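Local coordinates for nicotinamide riboside transporter PnuC (PDB 4QTN), which probably carries nicotinamide riboside, a form of vitamin B3, across the bacterial inner membrane as a homotrimeric permease, at residues 121-126 and 230-235; 44-49 and 208-213. All coordinates share one frame; numbering follows the deposited sequence.

Contact 1: residues 121-126 and 230-235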
loop_
_atom_site.group_PDB
_atom_site.type_symbol
_atom_site.label_atom_id
_atom_site.label_comp_id
_atom_site.label_asym_id
_atom_site.label_seq_id
_atom_site.Cartn_x
_atom_site.Cartn_y
_atom_site.Cartn_z
ATOM N N VAL C 121 -9.573 -21.646 15.095
ATOM C CA VAL C 121 -8.429 -21.863 16.012
ATOM C C VAL C 121 -8.391 -20.811 17.124
ATOM O O VAL C 121 -8.888 -19.688 16.947
ATOM C CB VAL C 121 -7.079 -21.846 15.237
ATOM C CG1 VAL C 121 -6.584 -20.421 15.028
ATOM C CG2 VAL C 121 -6.031 -22.690 15.940
ATOM N N LYS C 122 -7.828 -21.184 18.274
ATOM C CA LYS C 122 -7.753 -20.281 19.414
ATOM C C LYS C 122 -6.482 -19.459 19.330
ATOM O O LYS C 122 -5.402 -19.987 19.392
ATOM C CB LYS C 122 -7.833 -21.062 20.734
ATOM C CG LYS C 122 -9.253 -21.518 21.100
ATOM C CD LYS C 122 -9.321 -22.194 22.476
ATOM C CE LYS C 122 -8.871 -23.655 22.425
ATOM N NZ LYS C 122 -8.588 -24.229 23.778
ATOM N N ALA C 123 -6.633 -18.161 19.125
ATOM C CA ALA C 123 -5.495 -17.298 18.827
ATOM C C ALA C 123 -4.906 -16.723 20.104
ATOM O O ALA C 123 -5.641 -16.369 21.012
ATOM C CB ALA C 123 -5.917 -16.183 17.883
ATOM N N LYS C 124 -3.574 -16.656 20.170
ATOM C CA LYS C 124 -2.868 -16.140 21.355
ATOM C C LYS C 124 -2.075 -14.885 21.002
ATOM O O LYS C 124 -1.756 -14.658 19.838
ATOM C CB LYS C 124 -1.927 -17.209 21.955
ATOM C CG LYS C 124 -2.622 -18.487 22.383
ATOM C CD LYS C 124 -1.710 -19.408 23.184
ATOM C CE LYS C 124 -0.605 -20.017 22.321
ATOM N NZ LYS C 124 0.071 -21.155 23.007
ATOM N N ALA C 125 -1.749 -14.086 22.022
ATOM C CA ALA C 125 -1.007 -12.839 21.832
ATOM C C ALA C 125 0.263 -12.819 22.668
ATOM O O ALA C 125 0.195 -12.840 23.892
ATOM C CB ALA C 125 -1.879 -11.645 22.186
ATOM N N LEU C 126 1.418 -12.767 21.991
ATOM C CA LEU C 126 2.718 -12.506 22.636
ATOM C C LEU C 126 2.732 -11.158 23.331
ATOM O O LEU C 126 2.042 -10.223 22.893
ATOM C CB LEU C 126 3.840 -12.513 21.602
ATOM C CG LEU C 126 4.142 -13.780 20.813
ATOM C CD1 LEU C 126 5.244 -13.459 19.839
ATOM C CD2 LEU C 126 4.532 -14.960 21.699
ATOM N N LYS C 230 -9.436 -9.789 16.443
ATOM C CA LYS C 230 -10.799 -10.128 16.879
ATOM C C LYS C 230 -10.823 -11.530 17.518
ATOM O O LYS C 230 -11.551 -11.776 18.486
ATOM C CB LYS C 230 -11.806 -10.021 15.709
ATOM C CG LYS C 230 -12.137 -8.574 15.304
ATOM C CD LYS C 230 -12.375 -8.417 13.784
ATOM C CE LYS C 230 -13.853 -8.515 13.390
ATOM N NZ LYS C 230 -14.481 -7.189 13.096
ATOM N N LEU C 231 -9.966 -12.403 17.011
ATOM C CA LEU C 231 -9.914 -13.793 17.405
ATOM C C LEU C 231 -9.252 -13.923 18.773
ATOM O O LEU C 231 -9.734 -14.642 19.648
ATOM C CB LEU C 231 -9.084 -14.540 16.374
ATOM C CG LEU C 231 -9.421 -15.858 15.685
ATOM C CD1 LEU C 231 -10.905 -16.080 15.458
ATOM C CD2 LEU C 231 -8.669 -15.848 14.367
ATOM N N VAL C 232 -8.129 -13.237 18.948
ATOM C CA VAL C 232 -7.413 -13.246 20.223
ATOM C C VAL C 232 -8.304 -12.774 21.371
ATOM O O VAL C 232 -8.189 -13.269 22.472
ATOM C CB VAL C 232 -6.107 -12.396 20.163
ATOM C CG1 VAL C 232 -5.760 -11.827 21.528
ATOM C CG2 VAL C 232 -4.952 -13.229 19.626
ATOM N N LYS C 233 -9.192 -11.816 21.105
ATOM C CA LYS C 233 -10.145 -11.391 22.114
ATOM C C LYS C 233 -11.185 -12.449 22.400
ATOM O O LYS C 233 -11.514 -12.676 23.540
ATOM C CB LYS C 233 -10.823 -10.082 21.730
ATOM C CG LYS C 233 -10.211 -8.850 22.379
ATOM C CD LYS C 233 -10.787 -7.558 21.795
ATOM C CE LYS C 233 -9.696 -6.517 21.524
ATOM N NZ LYS C 233 -9.669 -6.086 20.089
ATOM N N ARG C 234 -11.698 -13.110 21.370
ATOM C CA ARG C 234 -12.749 -14.111 21.586
ATOM C C ARG C 234 -12.303 -15.154 22.614
ATOM O O ARG C 234 -13.131 -15.884 23.160
ATOM C CB ARG C 234 -13.196 -14.788 20.261
ATOM C CG ARG C 234 -13.963 -13.879 19.281
ATOM C CD ARG C 234 -14.941 -14.672 18.405
ATOM N NE ARG C 234 -16.140 -15.038 19.171
ATOM C CZ ARG C 234 -16.393 -16.261 19.638
ATOM N NH1 ARG C 234 -15.556 -17.261 19.366
ATOM N NH2 ARG C 234 -17.492 -16.488 20.367
ATOM N N HIS C 235 -11.004 -15.179 22.918
ATOM C CA HIS C 235 -10.448 -16.217 23.793
ATOM C C HIS C 235 -9.413 -15.703 24.802
ATOM O O HIS C 235 -8.218 -16.003 24.699
ATOM C CB HIS C 235 -9.905 -17.332 22.936
ATOM C CG HIS C 235 -10.804 -17.671 21.796
ATOM N ND1 HIS C 235 -10.388 -18.382 20.694
ATOM C CD2 HIS C 235 -12.107 -17.370 21.579
ATOM C CE1 HIS C 235 -11.402 -18.519 19.856
ATOM N NE2 HIS C 235 -12.454 -17.908 20.370
#
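An extended, non-helical run, 121-126, passes the C-terminal end of helix 208-234, and the backbones come nearest where CA of A123 lies 4.7 Å from CA of V232. No hydrogen bond joins the two segments; apolar packing carries the contact. A123 points its methyl at the helix, with CB 3.6 Å from V232 CG2 and 3.9 Å from L231 CB. V232 lays its two branches along the extended chain: with CG1 anti to the backbone N (chi1 151°), that branch reaches A125 CB at 3.9 Å, while CG2 lies 3.5 Å from both the A123 and K124 carbonyl oxygens. Beside A123, the K122 and H235 side chains cross at about a right angle, the start of the lysine chain lying against the imidazole while its amine leads away. L231 CG approaches V121 O. The carbonyls and amides of 121-126 turn partly to other loops, where K124 pairs through its backbone with R177 and R179 and L126 N bonds to E180. This is loop-on-helix packing on what is probably the cytoplasmic side, joining the linker between helices 85-107 and 128-147 to the C-terminal end of the last transmembrane helix.

Contact 2: residues 44-49 and 208-213; sequences SVAAVT and LPLLLM
This is a buried helix-helix contact within the membrane, between helix 41-59 and the first turns of helix 208-234. The two short segments run in nearly the same direction, 22° apart, and their axes approach to 8.4 Å. Small residues on 44-49 permit this spacing: the CA atoms of S44 and P209 are 5.3 Å apart, and those of A47 and M213 5.6 Å. At the N-terminal end S44 lies against the proline ring, its OG 3.4 Å from P209 CG and nearly as close to P209 CB, a van der Waals contact. One turn further on, the A47 methyl points toward helix 208-234, meeting the P209 carbonyl oxygen at 3.6 Å and lying 4.0 Å from M213 CB. L210 starts to one side, but its CD2 branch swings back between the helices, reaching A46 CB and the amide of A47. M213, a selenomethionine, sends its chain across to helix 41-59: CG stands anti to the backbone N (chi1 178°), and SE rests 3.7 Å from A47 CA and just as near A46 O. No hydrogen bond crosses the interface. On the far side of helix 41-59, T49 OG1 donates to V45 O within its own helix, approaching from above the carbonyl plane; the T49 amide binds the same oxygen. The M213 side chain also lies about 4 Å from that of the substrate-binding Y217, one turn on. Around the pair, Q30 of helix 17-34 packs on both A47 and P209, Y75 and V78 of helix 64-80 and W196 of helix 181-198 meet L210, and L191 of the third subunit packs on L212.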
loop_
_atom_site.group_PDB
_atom_site.type_symbol
_atom_site.label_atom_id
_atom_site.label_comp_id
_atom_site.label_asym_id
_atom_site.label_seq_id
_atom_site.Cartn_x
_atom_site.Cartn_y
_atom_site.Cartn_z
ATOM N N SER C 44 -0.826 -20.807 -12.004
ATOM C CA SER C 44 -2.196 -20.383 -11.772
ATOM C C SER C 44 -2.955 -21.276 -10.797
ATOM O O SER C 44 -3.705 -20.774 -9.976
ATOM C CB SER C 44 -2.949 -20.168 -13.065
ATOM O OG SER C 44 -2.805 -18.824 -13.464
ATOM N N VAL C 45 -2.715 -22.589 -10.855
ATOM C CA VAL C 45 -3.150 -23.489 -9.770
ATOM C C VAL C 45 -2.447 -23.088 -8.468
ATOM O O VAL C 45 -3.064 -23.041 -7.409
ATOM C CB VAL C 45 -2.857 -24.984 -10.079
ATOM C CG1 VAL C 45 -3.049 -25.826 -8.842
ATOM C CG2 VAL C 45 -3.769 -25.487 -11.165
ATOM N N ALA C 46 -1.157 -22.770 -8.567
ATOM C CA ALA C 46 -0.369 -22.408 -7.399
ATOM C C ALA C 46 -0.897 -21.141 -6.730
ATOM O O ALA C 46 -0.746 -20.972 -5.533
ATOM C CB ALA C 46 1.108 -22.263 -7.757
ATOM N N ALA C 47 -1.537 -20.267 -7.498
ATOM C CA ALA C 47 -2.146 -19.079 -6.914
ATOM C C ALA C 47 -3.487 -19.393 -6.280
ATOM O O ALA C 47 -3.658 -19.212 -5.088
ATOM C CB ALA C 47 -2.283 -17.987 -7.942
ATOM N N VAL C 48 -4.417 -19.916 -7.072
ATOM C CA VAL C 48 -5.747 -20.300 -6.563
ATOM C C VAL C 48 -5.708 -21.119 -5.253
ATOM O O VAL C 48 -6.360 -20.751 -4.271
ATOM C CB VAL C 48 -6.587 -21.027 -7.630
ATOM C CG1 VAL C 48 -7.829 -21.653 -7.010
ATOM C CG2 VAL C 48 -6.976 -20.054 -8.714
ATOM N N THR C 49 -4.968 -22.231 -5.251
ATOM C CA THR C 49 -4.585 -22.885 -3.997
ATOM C C THR C 49 -3.426 -22.095 -3.471
ATOM O O THR C 49 -2.349 -22.168 -4.011
ATOM C CB THR C 49 -4.137 -24.365 -4.197
ATOM O OG1 THR C 49 -2.932 -24.417 -4.971
ATOM C CG2 THR C 49 -5.217 -25.179 -4.899
ATOM N N LEU C 208 3.121 -13.892 -13.916
ATOM C CA LEU C 208 2.062 -13.019 -13.442
ATOM C C LEU C 208 1.135 -13.641 -12.393
ATOM O O LEU C 208 0.774 -12.968 -11.439
ATOM C CB LEU C 208 1.254 -12.439 -14.589
ATOM C CG LEU C 208 0.906 -10.977 -14.349
ATOM C CD1 LEU C 208 2.096 -10.083 -14.700
ATOM C CD2 LEU C 208 -0.332 -10.574 -15.133
ATOM N N PRO C 209 0.766 -14.939 -12.551
ATOM C CA PRO C 209 -0.144 -15.479 -11.544
ATOM C C PRO C 209 0.420 -15.386 -10.117
ATOM O O PRO C 209 -0.336 -15.154 -9.169
ATOM C CB PRO C 209 -0.310 -16.943 -11.962
ATOM C CG PRO C 209 0.026 -16.972 -13.409
ATOM C CD PRO C 209 1.087 -15.933 -13.596
ATOM N N LEU C 210 1.734 -15.533 -9.969
ATOM C CA LEU C 210 2.329 -15.563 -8.632
ATOM C C LEU C 210 2.761 -14.185 -8.110
ATOM O O LEU C 210 2.649 -13.914 -6.911
ATOM C CB LEU C 210 3.470 -16.581 -8.549
ATOM C CG LEU C 210 3.087 -18.047 -8.802
ATOM C CD1 LEU C 210 4.225 -18.982 -8.427
ATOM C CD2 LEU C 210 1.816 -18.428 -8.055
ATOM N N LEU C 211 3.238 -13.318 -9.004
ATOM C CA LEU C 211 3.450 -11.921 -8.650
ATOM C C LEU C 211 2.129 -11.297 -8.240
ATOM O O LEU C 211 2.064 -10.570 -7.249
ATOM C CB LEU C 211 4.069 -11.139 -9.811
ATOM C CG LEU C 211 4.179 -9.612 -9.651
ATOM C CD1 LEU C 211 4.754 -9.204 -8.292
ATOM C CD2 LEU C 211 5.006 -9.028 -10.780
ATOM N N LEU C 212 1.065 -11.593 -8.991
ATOM C CA LEU C 212 -0.260 -11.116 -8.614
ATOM C C LEU C 212 -0.713 -11.742 -7.315
ATOM O O LEU C 212 -1.296 -11.068 -6.465
ATOM C CB LEU C 212 -1.293 -11.359 -9.715
ATOM C CG LEU C 212 -1.819 -10.098 -10.415
ATOM C CD1 LEU C 212 -3.117 -10.409 -11.125
ATOM C CD2 LEU C 212 -2.028 -8.940 -9.453
HETATM N N MSE C 213 -0.416 -13.028 -7.147
HETATM C CA MSE C 213 -0.742 -13.718 -5.916
HETATM C C MSE C 213 -0.184 -12.990 -4.707
HETATM O O MSE C 213 -0.904 -12.771 -3.735
HETATM C CB MSE C 213 -0.231 -15.135 -5.942
HETATM C CG MSE C 213 -0.568 -15.768 -4.614
HETATM SE SE MSE C 213 0.228 -17.538 -4.549
HETATM C CE MSE C 213 2.094 -16.969 -4.317
#

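In the fold
Both contacts use helix 208-234, contact 2 at its beginning and contact 1 at its end, with centres 30 Å apart on opposite sides of the chain's centre. Contact 2 is core packing: six buried residues of two transmembrane helices meet through small side chains, a proline ring, a leucine and a selenomethionine. Contact 1 is partly buried, probably on the cytoplasmic side, where a loop packs on the helix end and lysine and histidine join the alanines, leucine and valine. Contact 2 lies closer to the bound nicotinamide riboside, at about 7 Å from the M213 side chain, against about 11 Å from that of V121 in contact 1.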